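Local structure of tRNA (guanine(26)-N(2))-dimethyltransferase (Pyrococcus horikoshii, 2DUL) at residues A11-P16 / K88-L93; I312-D317 / E351-H356; P319-T324 / G361-A366. The protein probably dimethylates the N2 atom of a single guanine, at position 26 of tRNA, using S-adenosyl-L-methionine as methyl donor. All coordinates share one frame; numbering follows the deposited sequence.

Contact 1 lies on one side of the chain's centre, contacts 2 and 3 on the other; the centre of contact 1 is about 39 Å from that of contact 2 and 45 Å from that of contact 3. Contact 1 is the one close to the predicted S-adenosyl-L-methionine site: the side chain of Ile-13 comes within about 7 Å of that of Arg-36. Contacts 2 and 3, with centres about 9 Å apart, share a three-stranded antiparallel sheet in which strand 361-364 runs between 322-323 and 352-355. Thr-353 O meets Lys-363 N at 2.9 Å along that sheet, and Lys-363 of contact 3 packs its CE 3.3 Å from Glu-315 OE2 of contact 2, beside a bound glycerol.

Contact 1: A11-P16 / K88-L93; sequences AKILIP and KRNVML
Asn-90 of helix 81-94 turns its carboxamide onto the backbone of Leu-14 and holds both polar atoms of that one residue. Leu-14 N donates to Asn-90 OD1 at 2.7 Å; the bond is fairly straight (164° at the hydrogen), yet the donor stands above the amide's carbonyl plane. The return bond, Asn-90 ND2 to Leu-14 O, is longer at 3.3 Å, but stays close to the amide plane and reaches a lone pair of the peptide carbonyl. Thr-58 O is a second acceptor for ND2, so both amide atoms are engaged. Ile-13 CB packs 3.7 Å from Asn-90 CG. Leu-93 swings CG away from its own N (chi1 -176°), which lays CD2 3.3 Å from Lys-12 O, a carbonyl that accepts a hydrogen bond from Asn-94 ND2. The same CD2 meets Leu-14 CG at 4.0 Å, the two leucines crossing at about a right angle. Strand 11-15 runs roughly antiparallel to the helix (152°). Ile-13 and Ile-15 make backbone hydrogen bonds with Val-6 and Ile-4 of strand 4-8, completing a small hairpin, while Val-91 packs on strand 113-118; helix 81-94 is thus held between this hairpin and the large mixed sheet.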
loop_
_atom_site.group_PDB
_atom_site.type_symbol
_atom_site.label_atom_id
_atom_site.label_comp_id
_atom_site.label_asym_id
_atom_site.label_seq_id
_atom_site.Cartn_x
_atom_site.Cartn_y
_atom_site.Cartn_z
ATOM N N ALA A 11 3.204 16.910 14.350
ATOM C CA ALA A 11 4.297 17.633 13.710
ATOM C C ALA A 11 3.945 19.022 13.187
ATOM O O ALA A 11 2.854 19.251 12.671
ATOM C CB ALA A 11 4.872 16.795 12.571
ATOM N N LYS A 12 4.894 19.941 13.329
ATOM C CA LYS A 12 4.747 21.311 12.848
ATOM C C LYS A 12 5.872 21.490 11.839
ATOM O O LYS A 12 7.045 21.305 12.171
ATOM C CB LYS A 12 4.908 22.310 13.996
ATOM C CG LYS A 12 3.876 22.150 15.098
ATOM C CD LYS A 12 4.016 23.232 16.159
ATOM C CE LYS A 12 3.071 22.979 17.321
ATOM N NZ LYS A 12 3.367 21.670 17.977
ATOM N N ILE A 13 5.522 21.828 10.604
ATOM C CA ILE A 13 6.533 21.992 9.568
ATOM C C ILE A 13 6.341 23.229 8.708
ATOM O O ILE A 13 5.273 23.837 8.688
ATOM C CB ILE A 13 6.560 20.778 8.616
ATOM C CG1 ILE A 13 5.198 20.636 7.933
ATOM C CG2 ILE A 13 6.925 19.512 9.387
ATOM C CD1 ILE A 13 5.182 19.660 6.778
ATOM N N LEU A 14 7.398 23.584 7.989
ATOM C CA LEU A 14 7.373 24.726 7.099
ATOM C C LEU A 14 7.346 24.198 5.674
ATOM O O LEU A 14 8.073 23.261 5.338
ATOM C CB LEU A 14 8.618 25.589 7.310
ATOM C CG LEU A 14 8.777 26.190 8.708
ATOM C CD1 LEU A 14 10.099 26.935 8.796
ATOM C CD2 LEU A 14 7.608 27.122 9.000
ATOM N N ILE A 15 6.491 24.785 4.846
ATOM C CA ILE A 15 6.389 24.383 3.448
ATOM C C ILE A 15 6.499 25.637 2.589
ATOM O O ILE A 15 6.173 26.737 3.039
ATOM C CB ILE A 15 5.044 23.678 3.150
ATOM C CG1 ILE A 15 3.882 24.652 3.352
ATOM C CG2 ILE A 15 4.883 22.461 4.054
ATOM C CD1 ILE A 15 2.532 24.077 2.968
ATOM N N PRO A 16 6.967 25.491 1.341
ATOM C CA PRO A 16 7.099 26.658 0.464
ATOM C C PRO A 16 5.749 27.259 0.076
ATOM O O PRO A 16 4.714 26.605 0.327
ATOM C CB PRO A 16 7.861 26.096 -0.735
ATOM C CG PRO A 16 7.376 24.680 -0.799
ATOM C CD PRO A 16 7.400 24.262 0.655
ATOM N N LYS A 88 16.143 19.642 7.347
ATOM C CA LYS A 88 16.914 20.002 8.537
ATOM C C LYS A 88 16.160 21.037 9.382
ATOM O O LYS A 88 16.106 20.940 10.609
ATOM C CB LYS A 88 18.286 20.560 8.139
ATOM C CG LYS A 88 19.243 19.535 7.536
ATOM C CD LYS A 88 20.630 20.139 7.280
ATOM C CE LYS A 88 20.581 21.259 6.245
ATOM N NZ LYS A 88 21.921 21.887 6.021
ATOM N N ARG A 89 15.567 22.025 8.720
ATOM C CA ARG A 89 14.821 23.060 9.425
ATOM C C ARG A 89 13.600 22.483 10.139
ATOM O O ARG A 89 13.359 22.772 11.315
ATOM C CB ARG A 89 14.362 24.143 8.446
ATOM C CG ARG A 89 15.492 24.789 7.669
ATOM C CD ARG A 89 14.995 25.999 6.892
ATOM N NE ARG A 89 14.366 26.977 7.776
ATOM C CZ ARG A 89 13.989 28.194 7.397
ATOM N NH1 ARG A 89 13.424 29.015 8.273
ATOM N NH2 ARG A 89 14.182 28.591 6.145
ATOM N N ASN A 90 12.830 21.663 9.433
ATOM C CA ASN A 90 11.638 21.089 10.033
ATOM C C ASN A 90 11.941 20.144 11.179
ATOM O O ASN A 90 11.186 20.084 12.147
ATOM C CB ASN A 90 10.782 20.396 8.969
ATOM C CG ASN A 90 10.118 21.389 8.035
ATOM O OD1 ASN A 90 9.814 22.515 8.435
ATOM N ND2 ASN A 90 9.878 20.979 6.793
ATOM N N VAL A 91 13.042 19.409 11.083
ATOM C CA VAL A 91 13.398 18.498 12.161
ATOM C C VAL A 91 13.706 19.308 13.420
ATOM O O VAL A 91 13.249 18.973 14.512
ATOM C CB VAL A 91 14.617 17.624 11.783
ATOM C CG1 VAL A 91 15.183 16.936 13.024
ATOM C CG2 VAL A 91 14.196 16.577 10.766
ATOM N N MET A 92 14.458 20.391 13.263
ATOM C CA MET A 92 14.806 21.224 14.406
ATOM C C MET A 92 13.621 22.027 14.929
ATOM O O MET A 92 13.680 22.611 16.010
ATOM C CB MET A 92 15.970 22.149 14.050
ATOM C CG MET A 92 17.264 21.384 13.827
ATOM S SD MET A 92 17.413 19.997 15.002
ATOM C CE MET A 92 17.796 20.878 16.539
ATOM N N LEU A 93 12.541 22.043 14.159
ATOM C CA LEU A 93 11.339 22.754 14.566
ATOM C C LEU A 93 10.532 21.852 15.492
ATOM O O LEU A 93 9.664 22.319 16.226
ATOM C CB LEU A 93 10.501 23.119 13.336
ATOM C CG LEU A 93 9.244 23.963 13.562
ATOM C CD1 LEU A 93 9.627 25.269 14.247
ATOM C CD2 LEU A 93 8.561 24.233 12.226
#

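Contact 2: I312-D317 / E351-H356; sequences IDQELD and EATRTH. With GOL (glycerol), chain B.
Glu-315, the first residue past the helical part of 312-317, reaches across to Thr-355 and His-356. Its CB lies 4.0 Å from glycerol C1. CG, anti to the backbone N (chi1 -170°), passes Arg-354 O at 3.6 Å, and the extended chain then delivers the carboxylate between Thr-355 and His-356. OE1 takes the backbone N of His-356 at 2.8 Å, a nearly straight bond (170° at the hydrogen) arriving from above the carboxylate plane. The same oxygen lies at the edge of the imidazole, in its plane, beside CD2. OE2 accepts from Thr-355 OG1 at 2.7 Å, again from above the carboxylate plane, and, in the crystal, from glycerol O2. The glycerol, probably from the crystallisation liquor, spans on to His-356, whose NE2 donates to its O3 at 3.1 Å; Ile-312 lies over a face of that ring. Further along, Leu-316 N donates to Thr-353 OG1 at 3.0 Å (172° at the hydrogen), and that hydroxyl donates in turn to Arg-354 O; two bonds, one accepted and one donated, fix its rotation. Lys-282 NZ takes the carbonyls of Ile-312 and Glu-315 at the helix end. The backbone N-H of His-356 and the hydroxyl of Thr-355 tie the Glu-315 carboxylate, and with it the helix exit, to the strand; these donors, and the Lys-363 ammonium beyond hydrogen-bonding distance, probably favour its ionised form.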
loop_
_atom_site.group_PDB
_atom_site.type_symbol
_atom_site.label_atom_id
_atom_site.label_comp_id
_atom_site.label_asym_id
_atom_site.label_seq_id
_atom_site.Cartn_x
_atom_site.Cartn_y
_atom_site.Cartn_z
ATOM N N ILE A 312 -12.102 -1.684 5.614
ATOM C CA ILE A 312 -11.177 -2.768 5.303
ATOM C C ILE A 312 -11.238 -3.874 6.355
ATOM O O ILE A 312 -11.132 -5.059 6.034
ATOM C CB ILE A 312 -9.727 -2.235 5.191
ATOM C CG1 ILE A 312 -9.633 -1.264 4.012
ATOM C CG2 ILE A 312 -8.748 -3.390 5.000
ATOM C CD1 ILE A 312 -8.283 -0.586 3.873
ATOM N N ASP A 313 -11.419 -3.486 7.610
ATOM C CA ASP A 313 -11.493 -4.452 8.696
ATOM C C ASP A 313 -12.698 -5.385 8.534
ATOM O O ASP A 313 -12.600 -6.583 8.791
ATOM C CB ASP A 313 -11.565 -3.715 10.040
ATOM C CG ASP A 313 -11.683 -4.657 11.225
ATOM O OD1 ASP A 313 -10.887 -5.617 11.310
ATOM O OD2 ASP A 313 -12.569 -4.431 12.076
ATOM N N GLN A 314 -13.828 -4.848 8.091
ATOM C CA GLN A 314 -15.023 -5.675 7.924
ATOM C C GLN A 314 -15.131 -6.272 6.523
ATOM O O GLN A 314 -15.973 -7.132 6.261
ATOM C CB GLN A 314 -16.275 -4.854 8.241
ATOM C CG GLN A 314 -16.594 -3.789 7.218
ATOM C CD GLN A 314 -17.898 -4.064 6.491
ATOM O OE1 GLN A 314 -18.099 -5.148 5.939
ATOM N NE2 GLN A 314 -18.791 -3.076 6.482
ATOM N N GLU A 315 -14.264 -5.821 5.626
ATOM C CA GLU A 315 -14.276 -6.309 4.253
ATOM C C GLU A 315 -13.819 -7.763 4.156
ATOM O O GLU A 315 -12.815 -8.155 4.751
ATOM C CB GLU A 315 -13.370 -5.424 3.390
ATOM C CG GLU A 315 -13.483 -5.665 1.900
ATOM C CD GLU A 315 -12.738 -4.616 1.095
ATOM O OE1 GLU A 315 -12.802 -3.425 1.477
ATOM O OE2 GLU A 315 -12.103 -4.975 0.080
ATOM N N LEU A 316 -14.575 -8.564 3.412
ATOM C CA LEU A 316 -14.233 -9.963 3.214
ATOM C C LEU A 316 -12.938 -9.990 2.400
ATOM O O LEU A 316 -12.825 -9.296 1.392
ATOM C CB LEU A 316 -15.356 -10.663 2.441
ATOM C CG LEU A 316 -15.181 -12.136 2.086
ATOM C CD1 LEU A 316 -15.085 -12.956 3.377
ATOM C CD2 LEU A 316 -16.361 -12.604 1.223
ATOM N N ASP A 317 -11.956 -10.771 2.841
ATOM C CA ASP A 317 -10.695 -10.854 2.112
ATOM C C ASP A 317 -10.762 -12.064 1.193
ATOM O O ASP A 317 -10.519 -13.201 1.608
ATOM C CB ASP A 317 -9.515 -10.983 3.078
ATOM C CG ASP A 317 -8.169 -10.713 2.405
ATOM O OD1 ASP A 317 -8.139 -10.469 1.178
ATOM O OD2 ASP A 317 -7.139 -10.747 3.106
ATOM N N GLU A 351 -21.254 -15.366 2.584
ATOM C CA GLU A 351 -20.568 -14.224 3.165
ATOM C C GLU A 351 -20.652 -13.138 2.100
ATOM O O GLU A 351 -20.482 -13.417 0.912
ATOM C CB GLU A 351 -19.109 -14.568 3.431
ATOM C CG GLU A 351 -18.904 -15.605 4.520
ATOM C CD GLU A 351 -17.555 -16.280 4.412
ATOM O OE1 GLU A 351 -17.381 -17.106 3.489
ATOM O OE2 GLU A 351 -16.667 -15.980 5.237
ATOM N N ALA A 352 -20.928 -11.908 2.517
ATOM C CA ALA A 352 -21.030 -10.799 1.580
ATOM C C ALA A 352 -20.808 -9.485 2.304
ATOM O O ALA A 352 -21.412 -9.237 3.348
ATOM C CB ALA A 352 -22.400 -10.803 0.917
ATOM N N THR A 353 -19.938 -8.646 1.750
ATOM C CA THR A 353 -19.643 -7.348 2.346
ATOM C C THR A 353 -19.392 -6.325 1.250
ATOM O O THR A 353 -19.240 -6.674 0.077
ATOM C CB THR A 353 -18.356 -7.378 3.206
ATOM O OG1 THR A 353 -17.216 -7.521 2.343
ATOM C CG2 THR A 353 -18.387 -8.530 4.197
ATOM N N ARG A 354 -19.351 -5.060 1.644
ATOM C CA ARG A 354 -19.054 -3.987 0.711
ATOM C C ARG A 354 -17.529 -4.016 0.621
ATOM O O ARG A 354 -16.878 -4.719 1.394
ATOM C CB ARG A 354 -19.512 -2.640 1.279
ATOM C CG ARG A 354 -21.020 -2.464 1.373
ATOM C CD ARG A 354 -21.372 -1.269 2.251
ATOM N NE ARG A 354 -22.814 -1.064 2.363
ATOM C CZ ARG A 354 -23.562 -0.475 1.435
ATOM N NH1 ARG A 354 -24.869 -0.338 1.624
ATOM N NH2 ARG A 354 -23.004 -0.005 0.325
ATOM N N THR A 355 -16.958 -3.268 -0.315
ATOM C CA THR A 355 -15.502 -3.219 -0.444
ATOM C C THR A 355 -15.027 -1.799 -0.706
ATOM O O THR A 355 -15.691 -1.036 -1.406
ATOM C CB THR A 355 -14.986 -4.118 -1.589
ATOM O OG1 THR A 355 -13.593 -3.843 -1.810
ATOM C CG2 THR A 355 -15.768 -3.863 -2.882
ATOM N N HIS A 356 -13.872 -1.455 -0.145
ATOM C CA HIS A 356 -13.299 -0.124 -0.313
ATOM C C HIS A 356 -12.826 0.101 -1.753
ATOM O O HIS A 356 -12.544 1.233 -2.145
ATOM C CB HIS A 356 -12.113 0.051 0.635
ATOM C CG HIS A 356 -10.885 -0.686 0.196
ATOM N ND1 HIS A 356 -9.871 -0.083 -0.517
ATOM C CD2 HIS A 356 -10.534 -1.988 0.323
ATOM C CE1 HIS A 356 -8.948 -0.982 -0.810
ATOM N NE2 HIS A 356 -9.326 -2.146 -0.313
HETATM C C1 GOL B . -9.562 -6.559 2.865
HETATM O O1 GOL B . -10.198 -7.838 2.825
HETATM C C2 GOL B . -8.864 -6.278 1.532
HETATM O O2 GOL B . -9.822 -6.307 0.465
HETATM C C3 GOL B . -8.186 -4.909 1.593
HETATM O O3 GOL B . -7.537 -4.639 0.352
HETATM O O HOH W 1 -20.718 -4.674 4.362
#

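Contact 3: P319-T324 / G361-A366; sequences PLFYDT and GIKTSA
Phe-321 and Tyr-322 bring their rings to segment 361-366. The Phe-321 ring lies obliquely against Gly-361, CD1 3.6 Å from CA, in space that a side chain on the glycine would claim; Lys-363 CD also approaches it obliquely. Tyr-322 turns an edge to Ala-366 O, which lies near the ring plane 3.8 Å from CE2, and at that edge CD2 touches Thr-364 CG2. Beyond these residues the Tyr-322 ring meets those of Phe-259 and Phe-371. The backbones form an antiparallel hydrogen-bonded pair: Tyr-322 N to Ile-362 O at 3.0 Å, Ile-362 N to Tyr-322 O at 2.9 Å. Thr-324 OG1, buried against Ile-362 CD1, has no polar partner in the model. Asp-323 pairs next with Gly-361 and N-caps the following helix, its OD1 accepting from Ala-326 N. Bent at chi2 (86°) and chi4 (62°), Lys-363 folds back to set NZ 2.9 Å from Leu-320 O, above that carbonyl's plane. The same carbonyl also accepts from a water, which in turn accepts from Thr-364 N. NZ is also bonded to Ile-318 O and forms a salt bridge with Glu-194. A methionine in place of Lys-363 would probably cost Glu-194 this salt bridge and Ile-318 O this donor, leaving Leu-320 O with the water. Balanced by one carboxylate and bonded to two peptide oxygens, the buried ammonium ties the run into strand 322-323 to strand 361-364.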
loop_
_atom_site.group_PDB
_atom_site.type_symbol
_atom_site.label_atom_id
_atom_site.label_comp_id
_atom_site.label_asym_id
_atom_site.label_seq_id
_atom_site.Cartn_x
_atom_site.Cartn_y
_atom_site.Cartn_z
ATOM N N PRO A 319 -10.363 -12.978 -3.359
ATOM C CA PRO A 319 -10.006 -12.374 -4.646
ATOM C C PRO A 319 -11.169 -11.796 -5.453
ATOM O O PRO A 319 -12.137 -12.489 -5.772
ATOM C CB PRO A 319 -9.304 -13.513 -5.383
ATOM C CG PRO A 319 -8.698 -14.321 -4.270
ATOM C CD PRO A 319 -9.824 -14.347 -3.253
ATOM N N LEU A 320 -11.051 -10.512 -5.771
ATOM C CA LEU A 320 -12.027 -9.790 -6.576
ATOM C C LEU A 320 -13.432 -9.619 -5.987
ATOM O O LEU A 320 -13.679 -9.892 -4.808
ATOM C CB LEU A 320 -12.094 -10.429 -7.972
ATOM C CG LEU A 320 -10.704 -10.616 -8.606
ATOM C CD1 LEU A 320 -10.830 -11.184 -10.017
ATOM C CD2 LEU A 320 -9.966 -9.272 -8.630
ATOM N N PHE A 321 -14.351 -9.142 -6.819
ATOM C CA PHE A 321 -15.718 -8.892 -6.381
ATOM C C PHE A 321 -16.627 -8.685 -7.579
ATOM O O PHE A 321 -16.171 -8.697 -8.722
ATOM C CB PHE A 321 -15.745 -7.647 -5.487
ATOM C CG PHE A 321 -15.230 -6.398 -6.159
ATOM C CD1 PHE A 321 -16.095 -5.545 -6.839
ATOM C CD2 PHE A 321 -13.872 -6.076 -6.112
ATOM C CE1 PHE A 321 -15.617 -4.384 -7.461
ATOM C CE2 PHE A 321 -13.382 -4.923 -6.729
ATOM C CZ PHE A 321 -14.257 -4.073 -7.406
ATOM N N TYR A 322 -17.915 -8.503 -7.313
ATOM C CA TYR A 322 -18.883 -8.282 -8.375
ATOM C C TYR A 322 -19.428 -6.867 -8.238
ATOM O O TYR A 322 -19.926 -6.488 -7.182
ATOM C CB TYR A 322 -20.025 -9.303 -8.284
ATOM C CG TYR A 322 -19.562 -10.741 -8.434
ATOM C CD1 TYR A 322 -18.887 -11.159 -9.580
ATOM C CD2 TYR A 322 -19.766 -11.672 -7.415
ATOM C CE1 TYR A 322 -18.421 -12.469 -9.707
ATOM C CE2 TYR A 322 -19.305 -12.985 -7.535
ATOM C CZ TYR A 322 -18.632 -13.374 -8.681
ATOM O OH TYR A 322 -18.161 -14.667 -8.801
ATOM N N ASP A 323 -19.310 -6.084 -9.304
ATOM C CA ASP A 323 -19.796 -4.708 -9.297
ATOM C C ASP A 323 -21.226 -4.719 -9.833
ATOM O O ASP A 323 -21.448 -4.935 -11.020
ATOM C CB ASP A 323 -18.898 -3.837 -10.173
ATOM C CG ASP A 323 -19.202 -2.357 -10.030
ATOM O OD1 ASP A 323 -20.283 -1.920 -10.485
ATOM O OD2 ASP A 323 -18.359 -1.636 -9.448
ATOM N N THR A 324 -22.191 -4.498 -8.945
ATOM C CA THR A 324 -23.603 -4.514 -9.319
ATOM C C THR A 324 -23.935 -3.585 -10.483
ATOM O O THR A 324 -24.719 -3.934 -11.364
ATOM C CB THR A 324 -24.497 -4.136 -8.119
ATOM O OG1 THR A 324 -24.185 -4.982 -7.003
ATOM C CG2 THR A 324 -25.962 -4.326 -8.478
ATOM N N GLY A 361 -19.318 -2.260 -5.426
ATOM C CA GLY A 361 -18.766 -3.601 -5.453
ATOM C C GLY A 361 -19.142 -4.436 -4.243
ATOM O O GLY A 361 -19.260 -3.922 -3.132
ATOM N N ILE A 362 -19.346 -5.730 -4.457
ATOM C CA ILE A 362 -19.688 -6.619 -3.357
ATOM C C ILE A 362 -18.769 -7.832 -3.367
ATOM O O ILE A 362 -18.672 -8.542 -4.372
ATOM C CB ILE A 362 -21.150 -7.117 -3.450
ATOM C CG1 ILE A 362 -22.119 -5.942 -3.306
ATOM C CG2 ILE A 362 -21.417 -8.144 -2.349
ATOM C CD1 ILE A 362 -23.558 -6.304 -3.627
ATOM N N LYS A 363 -18.081 -8.039 -2.250
ATOM C CA LYS A 363 -17.191 -9.182 -2.081
ATOM C C LYS A 363 -18.115 -10.277 -1.568
ATOM O O LYS A 363 -18.897 -10.049 -0.641
ATOM C CB LYS A 363 -16.130 -8.894 -1.010
ATOM C CG LYS A 363 -14.670 -8.927 -1.480
ATOM C CD LYS A 363 -14.233 -7.596 -2.036
ATOM C CE LYS A 363 -12.710 -7.464 -2.076
ATOM N NZ LYS A 363 -12.029 -8.462 -2.951
ATOM N N THR A 364 -18.044 -11.461 -2.158
ATOM C CA THR A 364 -18.899 -12.539 -1.702
ATOM C C THR A 364 -18.349 -13.909 -2.040
ATOM O O THR A 364 -17.618 -14.076 -3.017
ATOM C CB THR A 364 -20.316 -12.422 -2.297
ATOM O OG1 THR A 364 -21.136 -13.477 -1.783
ATOM C CG2 THR A 364 -20.276 -12.517 -3.813
ATOM N N SER A 365 -18.706 -14.888 -1.217
ATOM C CA SER A 365 -18.279 -16.263 -1.434
ATOM C C SER A 365 -19.192 -16.920 -2.469
ATOM O O SER A 365 -18.868 -17.970 -3.023
ATOM C CB SER A 365 -18.353 -17.044 -0.116
ATOM O OG SER A 365 -19.666 -16.996 0.435
ATOM N N ALA A 366 -20.330 -16.287 -2.735
ATOM C CA ALA A 366 -21.306 -16.825 -3.679
ATOM C C ALA A 366 -20.804 -16.955 -5.112
ATOM O O ALA A 366 -20.011 -16.144 -5.579
ATOM C CB ALA A 366 -22.569 -15.969 -3.662
HETATM O O HOH W 2 -15.992 -11.606 -4.274
#